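PDB 5VIA: pseudoperoxidase from Leishmania major, which binds heme b in a peroxidase-family fold but is classed as a pseudoperoxidase, so genuine peroxidase activity is doubtful. Local coordinates for residues N101-A106 with L265-F270; T175-R180 with N184-Q189; F190-E195 with E254-Y259. One frame throughout, in Å; residues are numbered along the deposited sequence.

Contact 1. Residues N101-A106 with L265-F270; sequences NGPYEA and LWREQF
Pro103, in the loop that links helix 85-99 to helix 105-109, presses its ring against three side chains on helix 263-279; helix 85-99 ends just upstream in a Schellman motif with Asn101 as its C-prime residue. The first of the three is Trp266, whose chi1 of 166° sets CG opposite the backbone N and brings the six-membered end of the indole to the proline. Its CH2 comes 3.6 Å from CD of Pro103, the two side chains crossing at about a right angle. Phe270 CB sits over one face of the same indole, toward its rim, while Trp266 NE1 turns elsewhere, to the carbonyl O of Ala154. Next comes Arg267, touching with its aliphatic part alone: CD and CG both lie close to Pro103 CB, with CD at 3.8 Å. A turn on from Trp266, Phe270 brings CD2 to 3.6 Å from Pro103 CG, and its ring edge also faces the proline carbonyl, CE2 standing 3.6 Å from Pro103 O. The Phe270 side chain also touches Ile97 and Cys158 and comes within about 6 Å of the heme, nearest atom to nearest atom. No hydrogen bond crosses between the loop and the helix, so the fit rests on hydrocarbon and ring contacts, and the buried Pro103 O, which has no hydrogen-bonding partner in the model, has an aromatic C-H edge as its neighbour.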
loop_
_atom_site.group_PDB
_atom_site.type_symbol
_atom_site.label_atom_id
_atom_site.label_comp_id
_atom_site.label_asym_id
_atom_site.label_seq_id
_atom_site.Cartn_x
_atom_site.Cartn_y
_atom_site.Cartn_z
ATOM N N ASN A 101 -3.125 -1.395 -13.978
ATOM C CA ASN A 101 -3.733 -0.302 -14.744
ATOM C C ASN A 101 -3.829 0.997 -13.945
ATOM O O ASN A 101 -4.738 1.795 -14.160
ATOM C CB ASN A 101 -5.119 -0.709 -15.266
ATOM C CG ASN A 101 -5.475 -0.031 -16.581
ATOM O OD1 ASN A 101 -4.606 0.545 -17.249
ATOM N ND2 ASN A 101 -6.758 -0.105 -16.970
ATOM N N GLY A 102 -2.889 1.202 -13.028
ATOM C CA GLY A 102 -2.901 2.388 -12.189
ATOM C C GLY A 102 -2.074 3.521 -12.768
ATOM O O GLY A 102 -1.400 3.355 -13.789
ATOM N N PRO A 103 -2.153 4.701 -12.143
ATOM C CA PRO A 103 -1.345 5.821 -12.628
ATOM C C PRO A 103 0.069 5.709 -12.075
ATOM O O PRO A 103 0.262 5.824 -10.862
ATOM C CB PRO A 103 -2.061 7.049 -12.044
ATOM C CG PRO A 103 -2.744 6.543 -10.808
ATOM C CD PRO A 103 -3.121 5.106 -11.104
ATOM N N TYR A 104 1.048 5.496 -12.951
ATOM C CA TYR A 104 2.422 5.271 -12.502
ATOM C C TYR A 104 3.448 6.054 -13.322
ATOM O O TYR A 104 4.635 6.047 -12.995
ATOM C CB TYR A 104 2.758 3.781 -12.589
ATOM C CG TYR A 104 2.955 3.329 -14.012
ATOM C CD1 TYR A 104 1.874 2.969 -14.796
ATOM C CD2 TYR A 104 4.225 3.283 -14.580
ATOM C CE1 TYR A 104 2.045 2.573 -16.092
ATOM C CE2 TYR A 104 4.399 2.893 -15.882
ATOM C CZ TYR A 104 3.306 2.532 -16.624
ATOM O OH TYR A 104 3.473 2.137 -17.915
ATOM N N GLU A 105 2.999 6.697 -14.394
ATOM C CA GLU A 105 3.909 7.316 -15.360
ATOM C C GLU A 105 4.797 8.417 -14.773
ATOM O O GLU A 105 5.998 8.465 -15.044
ATOM C CB GLU A 105 3.124 7.845 -16.566
ATOM C CG GLU A 105 2.556 6.760 -17.499
ATOM C CD GLU A 105 1.164 6.255 -17.100
ATOM O OE1 GLU A 105 0.752 6.434 -15.928
ATOM O OE2 GLU A 105 0.483 5.668 -17.979
ATOM N N ALA A 106 4.199 9.302 -13.979
ATOM C CA ALA A 106 4.948 10.344 -13.276
ATOM C C ALA A 106 5.826 9.760 -12.174
ATOM O O ALA A 106 6.942 10.230 -11.948
ATOM C CB ALA A 106 4.001 11.377 -12.697
ATOM N N LEU A 265 -7.660 14.688 -10.930
ATOM C CA LEU A 265 -7.056 15.282 -9.739
ATOM C C LEU A 265 -6.499 14.181 -8.854
ATOM O O LEU A 265 -5.380 14.292 -8.351
ATOM C CB LEU A 265 -8.075 16.106 -8.958
ATOM C CG LEU A 265 -7.563 16.620 -7.607
ATOM C CD1 LEU A 265 -6.371 17.557 -7.783
ATOM C CD2 LEU A 265 -8.677 17.317 -6.858
ATOM N N TRP A 266 -7.273 13.108 -8.678
ATOM C CA TRP A 266 -6.803 11.999 -7.858
ATOM C C TRP A 266 -5.487 11.421 -8.378
ATOM O O TRP A 266 -4.570 11.174 -7.589
ATOM C CB TRP A 266 -7.846 10.881 -7.712
ATOM C CG TRP A 266 -7.190 9.644 -7.155
ATOM C CD1 TRP A 266 -6.836 9.414 -5.857
ATOM C CD2 TRP A 266 -6.748 8.499 -7.902
ATOM N NE1 TRP A 266 -6.223 8.182 -5.747
ATOM C CE2 TRP A 266 -6.157 7.604 -6.988
ATOM C CE3 TRP A 266 -6.812 8.143 -9.254
ATOM C CZ2 TRP A 266 -5.621 6.382 -7.384
ATOM C CZ3 TRP A 266 -6.290 6.925 -9.646
ATOM C CH2 TRP A 266 -5.703 6.058 -8.716
ATOM N N ARG A 267 -5.384 11.201 -9.690
ATOM C CA ARG A 267 -4.152 10.630 -10.252
ATOM C C ARG A 267 -2.917 11.484 -9.948
ATOM O O ARG A 267 -1.827 10.966 -9.660
ATOM C CB ARG A 267 -4.275 10.425 -11.760
ATOM C CG ARG A 267 -5.158 9.240 -12.153
ATOM C CD ARG A 267 -4.971 8.864 -13.620
ATOM N NE ARG A 267 -5.384 9.923 -14.530
ATOM C CZ ARG A 267 -6.527 9.915 -15.213
ATOM N NH1 ARG A 267 -7.368 8.896 -15.086
ATOM N NH2 ARG A 267 -6.831 10.919 -16.027
ATOM N N GLU A 268 -3.089 12.798 -10.010
ATOM C CA GLU A 268 -1.985 13.712 -9.730
ATOM C C GLU A 268 -1.517 13.569 -8.287
ATOM O O GLU A 268 -0.321 13.409 -8.019
ATOM C CB GLU A 268 -2.426 15.153 -9.986
ATOM C CG GLU A 268 -1.380 16.176 -9.606
ATOM C CD GLU A 268 -1.917 17.588 -9.653
ATOM O OE1 GLU A 268 -1.508 18.344 -10.564
ATOM O OE2 GLU A 268 -2.742 17.941 -8.777
ATOM N N GLN A 269 -2.471 13.620 -7.362
ATOM C CA GLN A 269 -2.174 13.534 -5.932
ATOM C C GLN A 269 -1.625 12.154 -5.545
ATOM O O GLN A 269 -0.748 12.036 -4.683
ATOM C CB GLN A 269 -3.436 13.874 -5.135
ATOM C CG GLN A 269 -3.913 15.310 -5.375
ATOM C CD GLN A 269 -2.898 16.323 -4.872
ATOM O OE1 GLN A 269 -2.326 16.146 -3.795
ATOM N NE2 GLN A 269 -2.663 17.388 -5.649
ATOM N N PHE A 270 -2.140 11.114 -6.196
ATOM C CA PHE A 270 -1.690 9.753 -5.929
ATOM C C PHE A 270 -0.212 9.603 -6.249
ATOM O O PHE A 270 0.557 9.074 -5.451
ATOM C CB PHE A 270 -2.495 8.742 -6.777
ATOM C CG PHE A 270 -2.015 7.322 -6.633
ATOM C CD1 PHE A 270 -2.415 6.553 -5.557
ATOM C CD2 PHE A 270 -1.143 6.765 -7.566
ATOM C CE1 PHE A 270 -1.964 5.240 -5.406
ATOM C CE2 PHE A 270 -0.691 5.448 -7.429
ATOM C CZ PHE A 270 -1.109 4.689 -6.346
#

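Contact 2. Residues T175-R180 with N184-Q189; sequences THTGRR and NNRYYQ. With HEM (protoporphyrin IX containing Fe), chain B.
Arg186 in the first turn of helix 186-194 reaches across to Thr177 and Arg179, joining the helix to a loop beside the heme; an Asx turn, Asn184 OD1 accepting from Arg186 N, leads into that helix. From CB the arginine runs out through an extended chain, with chi1 of -162° setting CG opposite the backbone N. CD lies 3.6 Å from Arg179 NH1, and NE, at 3.5 Å, comes closer still to that same nitrogen. At CZ the two guanidinium groups lie flat on each other, planes 15° apart, with Arg179 NE over the centre of the Arg186 group. The like charges would be expected to repel, though the stacked geometry keeps an edge of Arg186 turned to an acceptor. There NH1 donates a nearly straight bond to Thr177 O, 3.0 Å long, with the oxygen in the guanidinium plane but the donor well above the carbonyl plane; NH2 lies near the same oxygen, at 3.5 Å. Thr175 OG1 closes an ST motif in the same loop by accepting from Gly178 N. Next to Thr175, His176 stacks on the axial ligand His159 and points its ring edge at the porphyrin, CE1 standing 3.4 Å from heme C1A.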
loop_
_atom_site.group_PDB
_atom_site.type_symbol
_atom_site.label_atom_id
_atom_site.label_comp_id
_atom_site.label_asym_id
_atom_site.label_seq_id
_atom_site.Cartn_x
_atom_site.Cartn_y
_atom_site.Cartn_z
ATOM N N THR A 175 -12.415 -8.381 -0.216
ATOM C CA THR A 175 -11.611 -7.283 -0.747
ATOM C C THR A 175 -12.155 -6.023 -0.109
ATOM O O THR A 175 -13.140 -6.097 0.615
ATOM C CB THR A 175 -11.718 -7.203 -2.274
ATOM O OG1 THR A 175 -13.089 -7.021 -2.651
ATOM C CG2 THR A 175 -11.211 -8.498 -2.900
ATOM N N HIS A 176 -11.524 -4.875 -0.342
ATOM C CA HIS A 176 -12.058 -3.627 0.184
ATOM C C HIS A 176 -13.290 -3.147 -0.594
ATOM O O HIS A 176 -14.235 -2.607 -0.002
ATOM C CB HIS A 176 -10.996 -2.521 0.148
ATOM C CG HIS A 176 -9.979 -2.619 1.242
ATOM N ND1 HIS A 176 -8.698 -3.083 1.032
ATOM C CD2 HIS A 176 -10.051 -2.297 2.556
ATOM C CE1 HIS A 176 -8.024 -3.041 2.168
ATOM N NE2 HIS A 176 -8.823 -2.570 3.109
ATOM N N THR A 177 -13.276 -3.323 -1.918
ATOM C CA THR A 177 -14.283 -2.694 -2.780
ATOM C C THR A 177 -15.004 -3.653 -3.721
ATOM O O THR A 177 -15.832 -3.224 -4.527
ATOM C CB THR A 177 -13.670 -1.565 -3.641
ATOM O OG1 THR A 177 -12.849 -2.137 -4.671
ATOM C CG2 THR A 177 -12.840 -0.631 -2.789
ATOM N N GLY A 178 -14.697 -4.943 -3.633
ATOM C CA GLY A 178 -15.392 -5.912 -4.463
ATOM C C GLY A 178 -14.645 -6.235 -5.745
ATOM O O GLY A 178 -15.069 -7.106 -6.520
ATOM N N ARG A 179 -13.534 -5.535 -5.968
ATOM C CA ARG A 179 -12.699 -5.766 -7.144
ATOM C C ARG A 179 -11.230 -5.789 -6.758
ATOM O O ARG A 179 -10.845 -5.318 -5.677
ATOM C CB ARG A 179 -12.948 -4.709 -8.226
ATOM C CG ARG A 179 -14.354 -4.725 -8.778
ATOM C CD ARG A 179 -14.461 -3.933 -10.067
ATOM N NE ARG A 179 -15.849 -3.855 -10.523
ATOM C CZ ARG A 179 -16.324 -2.897 -11.316
ATOM N NH1 ARG A 179 -15.522 -1.929 -11.749
ATOM N NH2 ARG A 179 -17.602 -2.901 -11.671
ATOM N N ARG A 180 -10.408 -6.335 -7.647
ATOM C CA ARG A 180 -9.023 -6.637 -7.303
ATOM C C ARG A 180 -7.970 -6.101 -8.269
ATOM O O ARG A 180 -6.816 -5.959 -7.894
ATOM C CB ARG A 180 -8.850 -8.158 -7.217
ATOM C CG ARG A 180 -9.682 -8.802 -6.142
ATOM C CD ARG A 180 -9.387 -10.271 -6.037
ATOM N NE ARG A 180 -9.934 -11.006 -7.163
ATOM C CZ ARG A 180 -9.717 -12.300 -7.360
ATOM N NH1 ARG A 180 -8.952 -12.974 -6.506
ATOM N NH2 ARG A 180 -10.246 -12.915 -8.406
ATOM N N ASN A 184 -7.775 2.456 -9.349
ATOM C CA ASN A 184 -8.323 3.768 -9.686
ATOM C C ASN A 184 -9.103 4.359 -8.517
ATOM O O ASN A 184 -8.981 3.891 -7.388
ATOM C CB ASN A 184 -9.182 3.696 -10.950
ATOM C CG ASN A 184 -10.394 2.801 -10.785
ATOM O OD1 ASN A 184 -10.767 2.429 -9.666
ATOM N ND2 ASN A 184 -11.016 2.443 -11.903
ATOM N N ASN A 185 -9.912 5.376 -8.797
ATOM C CA ASN A 185 -10.619 6.098 -7.739
ATOM C C ASN A 185 -11.941 5.450 -7.328
ATOM O O ASN A 185 -12.776 6.085 -6.686
ATOM C CB ASN A 185 -10.873 7.543 -8.172
ATOM C CG ASN A 185 -11.766 7.637 -9.386
ATOM O OD1 ASN A 185 -11.823 6.712 -10.194
ATOM N ND2 ASN A 185 -12.479 8.755 -9.522
ATOM N N ARG A 186 -12.138 4.187 -7.694
ATOM C CA ARG A 186 -13.387 3.514 -7.354
ATOM C C ARG A 186 -13.528 3.364 -5.837
ATOM O O ARG A 186 -14.631 3.357 -5.309
ATOM C CB ARG A 186 -13.469 2.146 -8.047
ATOM C CG ARG A 186 -14.888 1.592 -8.100
ATOM C CD ARG A 186 -15.016 0.368 -9.019
ATOM N NE ARG A 186 -16.226 -0.381 -8.672
ATOM C CZ ARG A 186 -16.285 -1.255 -7.671
ATOM N NH1 ARG A 186 -15.206 -1.498 -6.939
ATOM N NH2 ARG A 186 -17.418 -1.876 -7.401
ATOM N N TYR A 187 -12.394 3.250 -5.153
ATOM C CA TYR A 187 -12.342 3.193 -3.693
ATOM C C TYR A 187 -13.218 4.274 -3.042
ATOM O O TYR A 187 -14.055 3.983 -2.179
ATOM C CB TYR A 187 -10.879 3.334 -3.242
ATOM C CG TYR A 187 -10.677 3.570 -1.762
ATOM C CD1 TYR A 187 -10.730 2.518 -0.847
ATOM C CD2 TYR A 187 -10.408 4.843 -1.278
ATOM C CE1 TYR A 187 -10.536 2.742 0.525
ATOM C CE2 TYR A 187 -10.212 5.074 0.083
ATOM C CZ TYR A 187 -10.277 4.024 0.976
ATOM O OH TYR A 187 -10.087 4.268 2.321
ATOM N N TYR A 188 -13.035 5.520 -3.475
ATOM C CA TYR A 188 -13.794 6.640 -2.925
ATOM C C TYR A 188 -15.279 6.527 -3.224
ATOM O O TYR A 188 -16.124 6.828 -2.370
ATOM C CB TYR A 188 -13.242 7.956 -3.485
ATOM C CG TYR A 188 -11.746 8.003 -3.363
ATOM C CD1 TYR A 188 -11.150 8.160 -2.123
ATOM C CD2 TYR A 188 -10.931 7.847 -4.477
ATOM C CE1 TYR A 188 -9.780 8.175 -1.993
ATOM C CE2 TYR A 188 -9.555 7.871 -4.359
ATOM C CZ TYR A 188 -8.987 8.029 -3.113
ATOM O OH TYR A 188 -7.625 8.036 -2.974
ATOM N N GLN A 189 -15.596 6.114 -4.446
ATOM C CA GLN A 189 -16.981 5.981 -4.865
ATOM C C GLN A 189 -17.638 4.881 -4.041
ATOM O O GLN A 189 -18.793 5.003 -3.633
ATOM C CB GLN A 189 -17.051 5.657 -6.364
ATOM C CG GLN A 189 -16.401 6.726 -7.255
ATOM C CD GLN A 189 -16.244 6.291 -8.701
ATOM O OE1 GLN A 189 -16.416 5.117 -9.035
ATOM N NE2 GLN A 189 -15.912 7.238 -9.568
HETATM C CHA HEM B . -4.397 -4.482 2.074
HETATM C CHB HEM B . -5.760 -1.855 5.946
HETATM C CHC HEM B . -2.768 1.651 4.417
HETATM C CHD HEM B . -2.003 -0.678 0.202
HETATM C C1A HEM B . -4.942 -4.091 3.272
HETATM C C2A HEM B . -5.693 -4.961 4.149
HETATM C C3A HEM B . -6.066 -4.258 5.214
HETATM C C4A HEM B . -5.571 -2.893 5.054
HETATM C CMA HEM B . -6.885 -4.781 6.408
HETATM C CAA HEM B . -5.957 -6.463 3.902
HETATM C CBA HEM B . -4.611 -7.132 4.241
HETATM C CGA HEM B . -4.631 -8.634 4.058
HETATM O O1A HEM B . -5.423 -9.310 4.760
HETATM O O2A HEM B . -3.829 -9.156 3.235
HETATM C C1B HEM B . -5.056 -0.668 5.906
HETATM C C2B HEM B . -5.123 0.419 6.855
HETATM C C3B HEM B . -4.285 1.390 6.462
HETATM C C4B HEM B . -3.680 0.966 5.201
HETATM C CMB HEM B . -5.989 0.419 8.124
HETATM C CAB HEM B . -4.087 2.716 7.239
HETATM C CBB HEM B . -2.944 3.410 7.185
HETATM C C1C HEM B . -2.305 1.346 3.150
HETATM C C2C HEM B . -1.429 2.177 2.312
HETATM C C3C HEM B . -1.222 1.513 1.142
HETATM C C4C HEM B . -1.959 0.260 1.212
HETATM C CMC HEM B . -0.861 3.554 2.756
HETATM C CAC HEM B . -0.385 1.844 -0.115
HETATM C CBC HEM B . 0.450 2.890 -0.189
HETATM C C1D HEM B . -2.589 -1.917 0.295
HETATM C C2D HEM B . -2.616 -2.909 -0.761
HETATM C C3D HEM B . -3.368 -4.098 -0.178
HETATM C C4D HEM B . -3.717 -3.702 1.171
HETATM C CMD HEM B . -2.012 -2.791 -2.177
HETATM C CAD HEM B . -3.662 -5.450 -0.880
HETATM C CBD HEM B . -2.434 -6.322 -0.589
HETATM C CGD HEM B . -2.579 -7.706 -1.176
HETATM O O1D HEM B . -1.739 -8.594 -0.845
HETATM O O2D HEM B . -3.534 -7.912 -1.966
HETATM N NA HEM B . -4.891 -2.827 3.849
HETATM N NB HEM B . -4.179 -0.301 4.908
HETATM N NC HEM B . -2.608 0.181 2.437
HETATM N ND HEM B . -3.258 -2.411 1.412
HETATM FE FE HEM B . -3.711 -1.377 3.200
HETATM O O HOH W 1 -12.800 -1.024 -6.846
#

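Contact 3. Residues F190-E195 with E254-Y259; sequences FLLEHE and ELVVRY
Leu192 meets Val256 and Val257 in contacts that are wholly apolar. Its CG lies 3.8 Å from Val256 CG1, and CD2 rests near that same methyl at 3.9 Å, the two side chains lying alongside, pointed in opposing directions. The other branch, CD1, reaches over to the backbone of the next residue and sits 3.8 Å from Val257 CA. Val257 CG2 completes the wedge, at 3.9 Å from Leu192 CD1 and a little further from CD2, so the fork of the leucine straddles the valine methyl, its side chain crossing that of Val257 at about a right angle. The chi1 of -66°, which puts CG opposite the carbonyl carbon, aims the fork across the gap between the helices. Here helix 186-194 packs on helix 250-261, two elements of the mostly helical heme peroxidase fold, with the Val256 side chain about 11 Å from that of His159 at their nearest atoms. The polar links lie apart from these methyls. Within helix 186-194, away from the seam, His194 lays ND1 over the centre of the Phe190 ring, 3.4 Å above its plane, and ND1 also makes a weak hydrogen bond to Phe190 O. A salt bridge from Glu195 OE1 to Arg253 NH2, one residue before the facing segment, ties the two elements together. Tyr259 OH is hydrogen-bonded to Ala150 O of helix 149-155.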
loop_
_atom_site.group_PDB
_atom_site.type_symbol
_atom_site.label_atom_id
_atom_site.label_comp_id
_atom_site.label_asym_id
_atom_site.label_seq_id
_atom_site.Cartn_x
_atom_site.Cartn_y
_atom_site.Cartn_z
ATOM N N PHE A 190 -16.883 3.813 -3.790
ATOM C CA PHE A 190 -17.394 2.663 -3.047
ATOM C C PHE A 190 -17.713 3.026 -1.596
ATOM O O PHE A 190 -18.805 2.718 -1.101
ATOM C CB PHE A 190 -16.396 1.505 -3.099
ATOM C CG PHE A 190 -16.917 0.231 -2.495
ATOM C CD1 PHE A 190 -17.613 -0.688 -3.273
ATOM C CD2 PHE A 190 -16.724 -0.041 -1.147
ATOM C CE1 PHE A 190 -18.092 -1.853 -2.720
ATOM C CE2 PHE A 190 -17.208 -1.202 -0.587
ATOM C CZ PHE A 190 -17.884 -2.109 -1.371
ATOM N N LEU A 191 -16.760 3.679 -0.924
ATOM C CA LEU A 191 -16.951 4.107 0.464
ATOM C C LEU A 191 -18.194 4.977 0.623
ATOM O O LEU A 191 -19.033 4.718 1.491
ATOM C CB LEU A 191 -15.723 4.861 0.994
ATOM C CG LEU A 191 -14.443 4.061 1.248
ATOM C CD1 LEU A 191 -13.456 4.886 2.056
ATOM C CD2 LEU A 191 -14.714 2.755 1.949
ATOM N N LEU A 192 -18.309 6.001 -0.223
ATOM C CA LEU A 192 -19.438 6.930 -0.172
ATOM C C LEU A 192 -20.761 6.210 -0.417
ATOM O O LEU A 192 -21.772 6.526 0.217
ATOM C CB LEU A 192 -19.257 8.064 -1.192
ATOM C CG LEU A 192 -18.083 9.035 -0.965
ATOM C CD1 LEU A 192 -17.907 9.995 -2.143
ATOM C CD2 LEU A 192 -18.254 9.823 0.330
ATOM N N GLU A 193 -20.763 5.242 -1.329
ATOM C CA GLU A 193 -22.008 4.551 -1.662
ATOM C C GLU A 193 -22.487 3.662 -0.519
ATOM O O GLU A 193 -23.680 3.591 -0.241
ATOM C CB GLU A 193 -21.863 3.735 -2.952
ATOM C CG GLU A 193 -23.093 2.880 -3.276
ATOM C CD GLU A 193 -23.095 2.368 -4.703
ATOM O OE1 GLU A 193 -22.517 3.052 -5.572
ATOM O OE2 GLU A 193 -23.682 1.288 -4.963
ATOM N N HIS A 194 -21.553 3.007 0.160
ATOM C CA HIS A 194 -21.916 1.998 1.150
ATOM C C HIS A 194 -21.669 2.417 2.592
ATOM O O HIS A 194 -21.863 1.613 3.508
ATOM C CB HIS A 194 -21.178 0.691 0.847
ATOM C CG HIS A 194 -21.491 0.137 -0.509
ATOM N ND1 HIS A 194 -20.601 0.190 -1.558
ATOM C CD2 HIS A 194 -22.614 -0.447 -0.991
ATOM C CE1 HIS A 194 -21.156 -0.358 -2.628
ATOM N NE2 HIS A 194 -22.375 -0.751 -2.311
ATOM N N GLU A 195 -21.263 3.671 2.783
ATOM C CA GLU A 195 -20.903 4.197 4.100
ATOM C C GLU A 195 -21.855 3.790 5.221
ATOM O O GLU A 195 -21.415 3.315 6.267
ATOM C CB GLU A 195 -20.810 5.726 4.059
ATOM C CG GLU A 195 -20.261 6.325 5.346
ATOM C CD GLU A 195 -20.345 7.838 5.377
ATOM O OE1 GLU A 195 -20.833 8.431 4.386
ATOM O OE2 GLU A 195 -19.936 8.426 6.401
ATOM N N GLU A 254 -14.350 15.691 2.191
ATOM C CA GLU A 254 -14.355 16.504 0.975
ATOM C C GLU A 254 -13.304 16.034 -0.034
ATOM O O GLU A 254 -13.517 16.124 -1.237
ATOM C CB GLU A 254 -14.196 17.997 1.280
ATOM C CG GLU A 254 -13.795 18.871 0.069
ATOM C CD GLU A 254 -14.841 18.950 -1.072
ATOM O OE1 GLU A 254 -15.523 17.947 -1.400
ATOM O OE2 GLU A 254 -14.962 20.049 -1.670
ATOM N N LEU A 255 -12.182 15.511 0.454
ATOM C CA LEU A 255 -11.183 14.939 -0.445
ATOM C C LEU A 255 -11.678 13.612 -1.046
ATOM O O LEU A 255 -11.447 13.330 -2.229
ATOM C CB LEU A 255 -9.841 14.753 0.275
ATOM C CG LEU A 255 -9.103 16.072 0.595
ATOM C CD1 LEU A 255 -8.016 15.903 1.654
ATOM C CD2 LEU A 255 -8.483 16.591 -0.669
ATOM N N VAL A 256 -12.368 12.807 -0.241
ATOM C CA VAL A 256 -12.936 11.551 -0.739
ATOM C C VAL A 256 -14.019 11.844 -1.786
ATOM O O VAL A 256 -14.039 11.241 -2.860
ATOM C CB VAL A 256 -13.506 10.702 0.407
ATOM C CG1 VAL A 256 -14.386 9.566 -0.147
ATOM C CG2 VAL A 256 -12.371 10.139 1.235
ATOM N N VAL A 257 -14.899 12.793 -1.478
ATOM C CA VAL A 257 -15.940 13.219 -2.406
ATOM C C VAL A 257 -15.341 13.757 -3.712
ATOM O O VAL A 257 -15.801 13.426 -4.812
ATOM C CB VAL A 257 -16.841 14.298 -1.763
ATOM C CG1 VAL A 257 -17.567 15.116 -2.825
ATOM C CG2 VAL A 257 -17.838 13.654 -0.815
ATOM N N ARG A 258 -14.311 14.583 -3.576
ATOM C CA ARG A 258 -13.629 15.175 -4.719
ATOM C C ARG A 258 -12.950 14.139 -5.627
ATOM O O ARG A 258 -13.035 14.247 -6.853
ATOM C CB ARG A 258 -12.605 16.187 -4.210
ATOM C CG ARG A 258 -11.815 16.903 -5.264
ATOM C CD ARG A 258 -11.341 18.248 -4.719
ATOM N NE ARG A 258 -12.369 19.267 -4.897
ATOM C CZ ARG A 258 -12.427 20.089 -5.941
ATOM N NH1 ARG A 258 -11.503 20.024 -6.895
ATOM N NH2 ARG A 258 -13.408 20.978 -6.026
ATOM N N TYR A 259 -12.288 13.149 -5.025
ATOM C CA TYR A 259 -11.565 12.119 -5.770
ATOM C C TYR A 259 -12.545 11.163 -6.435
ATOM O O TYR A 259 -12.245 10.580 -7.473
ATOM C CB TYR A 259 -10.614 11.339 -4.851
ATOM C CG TYR A 259 -9.389 12.120 -4.364
ATOM C CD1 TYR A 259 -8.979 13.290 -4.994
ATOM C CD2 TYR A 259 -8.645 11.670 -3.281
ATOM C CE1 TYR A 259 -7.853 13.990 -4.553
ATOM C CE2 TYR A 259 -7.514 12.363 -2.832
ATOM C CZ TYR A 259 -7.131 13.519 -3.473
ATOM O OH TYR A 259 -6.014 14.211 -3.026
#

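Contact 1 is the most thoroughly buried of the three, a proline against rings and an aliphatic arm, whereas contacts 2 and 3 are partly buried. Contacts 2 and 3 share helix 186-194: contact 2 uses its start, contact 3 its far end. Contacts 1 and 3 use helices 263-279 and 250-261, which follow each other in the chain. Trp266, Tyr188 and Tyr259, one from each contact, meet as an aromatic cluster, and Asn185 ND2 bonds to Tyr259 O between contacts 2 and 3. Chemistry follows position: charge and a cross-segment hydrogen bond occur in contact 2, which runs from the heme to exposed Arg179, while contacts 1 and 3 have no hydrogen bond across them.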